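Clavulanic acid biosynthesis oligopeptide binding protein 2 (PDB 2WOL) probably binds oligopeptides as an extracellular solute-binding protein of the clavulanic acid biosynthetic pathway in Streptomyces clavuligerus. Local coordinates at residues D487-T497 against L509-H520. Numbering follows the deposited sequence.
Sequences DPEVNALIDET and LWRAVERRVMEH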
loop_
_atom_site.group_PDB
_atom_site.type_symbol
_atom_site.label_atom_id
_atom_site.label_comp_id
_atom_site.label_asym_id
_atom_site.label_seq_id
_atom_site.Cartn_x
_atom_site.Cartn_y
_atom_site.Cartn_z
ATOM N N ASP A 487 6.480 -15.470 -17.124
ATOM C CA ASP A 487 7.514 -16.489 -17.083
ATOM C C ASP A 487 7.014 -17.644 -16.214
ATOM O O ASP A 487 6.808 -17.465 -15.007
ATOM C CB ASP A 487 8.800 -15.876 -16.507
ATOM C CG ASP A 487 9.965 -16.858 -16.445
ATOM O OD1 ASP A 487 9.774 -18.077 -16.643
ATOM O OD2 ASP A 487 11.094 -16.397 -16.177
ATOM N N PRO A 488 6.793 -18.828 -16.826
ATOM C CA PRO A 488 6.331 -20.015 -16.100
ATOM C C PRO A 488 7.190 -20.336 -14.877
ATOM O O PRO A 488 6.661 -20.783 -13.861
ATOM C CB PRO A 488 6.454 -21.136 -17.141
ATOM C CG PRO A 488 6.353 -20.455 -18.445
ATOM C CD PRO A 488 6.968 -19.101 -18.267
ATOM N N GLU A 489 8.498 -20.105 -14.976
ATOM C CA GLU A 489 9.415 -20.393 -13.877
ATOM C C GLU A 489 9.226 -19.423 -12.707
ATOM O O GLU A 489 9.265 -19.832 -11.547
ATOM C CB GLU A 489 10.867 -20.413 -14.367
ATOM C CG GLU A 489 11.182 -21.586 -15.301
ATOM C CD GLU A 489 12.651 -21.666 -15.682
ATOM O OE1 GLU A 489 13.115 -20.817 -16.476
ATOM O OE2 GLU A 489 13.344 -22.588 -15.195
ATOM N N VAL A 490 9.005 -18.146 -13.020
ATOM C CA VAL A 490 8.661 -17.147 -12.000
ATOM C C VAL A 490 7.328 -17.506 -11.337
ATOM O O VAL A 490 7.230 -17.539 -10.110
ATOM C CB VAL A 490 8.614 -15.704 -12.579
ATOM C CG1 VAL A 490 7.945 -14.735 -11.598
ATOM C CG2 VAL A 490 10.014 -15.221 -12.922
ATOM N N ASN A 491 6.315 -17.797 -12.153
ATOM C CA ASN A 491 5.000 -18.178 -11.635
ATOM C C ASN A 491 5.060 -19.408 -10.724
ATOM O O ASN A 491 4.445 -19.425 -9.650
ATOM C CB ASN A 491 4.005 -18.406 -12.780
ATOM C CG ASN A 491 3.799 -17.171 -13.648
ATOM O OD1 ASN A 491 4.180 -16.059 -13.281
ATOM N ND2 ASN A 491 3.190 -17.368 -14.813
ATOM N N ALA A 492 5.823 -20.417 -11.149
ATOM C CA ALA A 492 5.992 -21.646 -10.375
ATOM C C ALA A 492 6.672 -21.387 -9.034
ATOM O O ALA A 492 6.250 -21.930 -8.012
ATOM C CB ALA A 492 6.763 -22.686 -11.177
ATOM N N LEU A 493 7.716 -20.557 -9.038
ATOM C CA LEU A 493 8.399 -20.187 -7.800
ATOM C C LEU A 493 7.459 -19.472 -6.834
ATOM O O LEU A 493 7.455 -19.764 -5.637
ATOM C CB LEU A 493 9.634 -19.325 -8.079
ATOM C CG LEU A 493 10.897 -20.012 -8.611
ATOM C CD1 LEU A 493 11.905 -18.974 -9.055
ATOM C CD2 LEU A 493 11.522 -20.941 -7.573
ATOM N N ILE A 494 6.666 -18.540 -7.364
ATOM C CA ILE A 494 5.658 -17.840 -6.569
ATOM C C ILE A 494 4.680 -18.847 -5.951
ATOM O O ILE A 494 4.412 -18.803 -4.746
ATOM C CB ILE A 494 4.919 -16.749 -7.396
ATOM C CG1 ILE A 494 5.882 -15.601 -7.736
ATOM C CG2 ILE A 494 3.680 -16.229 -6.646
ATOM C CD1 ILE A 494 5.304 -14.533 -8.648
ATOM N N ASP A 495 4.175 -19.769 -6.770
ATOM C CA ASP A 495 3.291 -20.823 -6.273
ATOM C C ASP A 495 3.955 -21.616 -5.148
ATOM O O ASP A 495 3.312 -21.929 -4.144
ATOM C CB ASP A 495 2.859 -21.754 -7.412
ATOM C CG ASP A 495 1.830 -21.116 -8.339
ATOM O OD1 ASP A 495 1.264 -20.056 -7.987
ATOM O OD2 ASP A 495 1.580 -21.687 -9.425
ATOM N N GLU A 496 5.243 -21.923 -5.300
ATOM C CA GLU A 496 5.961 -22.674 -4.268
ATOM C C GLU A 496 6.013 -21.934 -2.928
ATOM O O GLU A 496 5.799 -22.542 -1.877
ATOM C CB GLU A 496 7.367 -23.070 -4.723
ATOM C CG GLU A 496 8.014 -24.105 -3.807
ATOM C CD GLU A 496 9.356 -24.613 -4.299
ATOM O OE1 GLU A 496 9.699 -24.394 -5.482
ATOM O OE2 GLU A 496 10.067 -25.241 -3.485
ATOM N N THR A 497 6.280 -20.628 -2.962
ATOM C CA THR A 497 6.318 -19.833 -1.727
ATOM C C THR A 497 5.000 -19.930 -0.959
ATOM O O THR A 497 4.997 -20.008 0.269
ATOM C CB THR A 497 6.640 -18.331 -1.974
ATOM O OG1 THR A 497 5.526 -17.679 -2.598
ATOM C CG2 THR A 497 7.891 -18.150 -2.825
ATOM N N LEU A 509 13.257 -18.663 -1.702
ATOM C CA LEU A 509 12.491 -18.781 -2.935
ATOM C C LEU A 509 12.174 -17.401 -3.507
ATOM O O LEU A 509 12.297 -17.184 -4.708
ATOM C CB LEU A 509 11.206 -19.577 -2.706
ATOM C CG LEU A 509 11.365 -21.087 -2.501
ATOM C CD1 LEU A 509 10.107 -21.658 -1.867
ATOM C CD2 LEU A 509 11.704 -21.811 -3.805
ATOM N N TRP A 510 11.781 -16.469 -2.638
ATOM C CA TRP A 510 11.485 -15.106 -3.075
ATOM C C TRP A 510 12.706 -14.386 -3.629
ATOM O O TRP A 510 12.589 -13.602 -4.572
ATOM C CB TRP A 510 10.823 -14.294 -1.964
ATOM C CG TRP A 510 9.348 -14.528 -1.886
ATOM C CD1 TRP A 510 8.658 -15.097 -0.853
ATOM C CD2 TRP A 510 8.373 -14.205 -2.890
ATOM N NE1 TRP A 510 7.317 -15.143 -1.147
ATOM C CE2 TRP A 510 7.114 -14.605 -2.392
ATOM C CE3 TRP A 510 8.442 -13.607 -4.159
ATOM C CZ2 TRP A 510 5.932 -14.434 -3.120
ATOM C CZ3 TRP A 510 7.266 -13.437 -4.883
ATOM C CH2 TRP A 510 6.029 -13.850 -4.363
ATOM N N ARG A 511 13.872 -14.667 -3.052
ATOM C CA ARG A 511 15.131 -14.134 -3.564
ATOM C C ARG A 511 15.427 -14.638 -4.970
ATOM O O ARG A 511 15.920 -13.885 -5.809
ATOM C CB ARG A 511 16.289 -14.447 -2.616
ATOM C CG ARG A 511 16.247 -13.610 -1.366
ATOM C CD ARG A 511 17.297 -14.002 -0.361
ATOM N NE ARG A 511 17.319 -13.005 0.703
ATOM C CZ ARG A 511 17.939 -13.141 1.869
ATOM N NH1 ARG A 511 18.599 -14.256 2.160
ATOM N NH2 ARG A 511 17.885 -12.154 2.753
ATOM N N ALA A 512 15.108 -15.907 -5.229
ATOM C CA ALA A 512 15.240 -16.472 -6.568
ATOM C C ALA A 512 14.271 -15.807 -7.553
ATOM O O ALA A 512 14.641 -15.527 -8.694
ATOM C CB ALA A 512 15.030 -17.983 -6.547
ATOM N N VAL A 513 13.040 -15.553 -7.111
ATOM C CA VAL A 513 12.075 -14.821 -7.939
ATOM C C VAL A 513 12.619 -13.448 -8.328
ATOM O O VAL A 513 12.630 -13.095 -9.505
ATOM C CB VAL A 513 10.702 -14.649 -7.244
ATOM C CG1 VAL A 513 9.765 -13.789 -8.091
ATOM C CG2 VAL A 513 10.065 -16.006 -6.970
ATOM N N GLU A 514 13.076 -12.685 -7.335
ATOM C CA GLU A 514 13.563 -11.332 -7.582
ATOM C C GLU A 514 14.760 -11.335 -8.527
ATOM O O GLU A 514 14.841 -10.505 -9.442
ATOM C CB GLU A 514 13.930 -10.623 -6.281
ATOM C CG GLU A 514 14.272 -9.154 -6.503
ATOM C CD GLU A 514 14.712 -8.440 -5.244
ATOM O OE1 GLU A 514 15.494 -9.020 -4.461
ATOM O OE2 GLU A 514 14.275 -7.290 -5.051
ATOM N N ARG A 515 15.678 -12.277 -8.306
ATOM C CA ARG A 515 16.836 -12.423 -9.176
ATOM C C ARG A 515 16.410 -12.685 -10.620
ATOM O O ARG A 515 16.910 -12.040 -11.540
ATOM C CB ARG A 515 17.764 -13.535 -8.672
ATOM C CG ARG A 515 18.981 -13.753 -9.559
ATOM C CD ARG A 515 20.005 -14.675 -8.912
ATOM N NE ARG A 515 20.672 -14.043 -7.773
ATOM C CZ ARG A 515 21.780 -13.309 -7.857
ATOM N NH1 ARG A 515 22.362 -13.100 -9.032
ATOM N NH2 ARG A 515 22.304 -12.780 -6.758
ATOM N N ARG A 516 15.482 -13.618 -10.820
ATOM C CA ARG A 516 15.030 -13.940 -12.174
ATOM C C ARG A 516 14.366 -12.733 -12.828
ATOM O O ARG A 516 14.581 -12.477 -14.008
ATOM C CB ARG A 516 14.066 -15.127 -12.158
ATOM C CG ARG A 516 14.743 -16.464 -11.954
ATOM C CD ARG A 516 13.721 -17.566 -11.781
ATOM N NE ARG A 516 14.347 -18.883 -11.690
ATOM C CZ ARG A 516 14.554 -19.693 -12.724
ATOM N NH1 ARG A 516 14.186 -19.328 -13.946
ATOM N NH2 ARG A 516 15.133 -20.871 -12.537
ATOM N N VAL A 517 13.575 -11.990 -12.053
ATOM C CA VAL A 517 12.938 -10.775 -12.564
ATOM C C VAL A 517 13.986 -9.765 -13.034
ATOM O O VAL A 517 13.847 -9.179 -14.103
ATOM C CB VAL A 517 11.988 -10.130 -11.527
ATOM C CG1 VAL A 517 11.495 -8.766 -12.009
ATOM C CG2 VAL A 517 10.809 -11.046 -11.254
ATOM N N MET A 518 15.044 -9.581 -12.244
ATOM C CA MET A 518 16.108 -8.666 -12.632
ATOM C C MET A 518 16.902 -9.181 -13.836
ATOM O O MET A 518 17.350 -8.386 -14.657
ATOM C CB MET A 518 17.006 -8.319 -11.439
ATOM C CG MET A 518 16.322 -7.405 -10.403
ATOM S SD MET A 518 15.489 -5.943 -11.084
ATOM C CE MET A 518 16.871 -5.048 -11.795
ATOM N N GLU A 519 17.048 -10.504 -13.953
ATOM C CA GLU A 519 17.650 -11.094 -15.157
ATOM C C GLU A 519 16.861 -10.717 -16.419
ATOM O O GLU A 519 17.449 -10.438 -17.467
ATOM C CB GLU A 519 17.766 -12.617 -15.030
ATOM C CG GLU A 519 18.836 -13.075 -14.048
ATOM C CD GLU A 519 18.761 -14.561 -13.722
ATOM O OE1 GLU A 519 17.877 -15.260 -14.266
ATOM O OE2 GLU A 519 19.592 -15.025 -12.910
ATOM N N HIS A 520 15.532 -10.696 -16.310
ATOM C CA HIS A 520 14.667 -10.261 -17.413
ATOM C C HIS A 520 14.863 -8.786 -17.770
ATOM O O HIS A 520 14.601 -8.382 -18.904
ATOM C CB HIS A 520 13.193 -10.498 -17.083
ATOM C CG HIS A 520 12.752 -11.917 -17.261
ATOM N ND1 HIS A 520 12.574 -12.491 -18.502
ATOM C CD2 HIS A 520 12.432 -12.870 -16.355
ATOM C CE1 HIS A 520 12.173 -13.741 -18.351
ATOM N NE2 HIS A 520 12.079 -13.996 -17.058
HETATM O O HOH W 1 4.598 -16.222 -0.325
#
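Leu493 projects from helix 488-499 as a knob into a hole formed by Leu509, Ala512, Val513 and Arg516 of helix 503-520. Its CB lies against Val513 CG2 at 3.5 Å. Beyond CG the chain forks: CD1 reaches the aliphatic part of Arg516, 3.6 Å from its CD, and also faces Ala512 CB, while CD2 meets Leu509 CD2 at 3.9 Å. A branched leucine suits this place because the fork lets one methyl lie against Arg516 and Ala512 and the other against Leu509, and the small Ala512 leaves room for the first. The short segments run nearly antiparallel, at 161°, with axes 9.3 Å apart.

Toward the 497 end, Thr497 lays CG2 over one face of Trp510, a CH-pi contact 3.6 Å from the centroid of the five-membered ring. Its chi1 of 71° lets OG1 donate to Ile494 O in its own helix while also lying close to Trp510 CZ2. A water held in the ring plane accepts from Trp510 NE1 and donates to Thr497 OG1, so both polar groups are satisfied.

At the other end, the short carboxylate of Asp487 can serve two helices: OD1 caps helix 488-499 by accepting from Glu489 N, and OD2 takes an almost straight bond from His520 NE2, 2.7 Å long. The carboxylate stands nearly upright to the imidazole, at 84°, yet OD2 lies in the ring plane, where the N-H of a histidine points. Nearby, the exposed Glu489 bridges through OE1 to Arg516 NH1 in the conformer modelled here; a second arginine conformer makes this pairing less certain.

The two helices form a helical hairpin. Helix 460-468 packs on it through Tyr461, which touches both Ile494 and Trp510, and helix 503-520 leads directly into strand 523-534 of a mixed sheet.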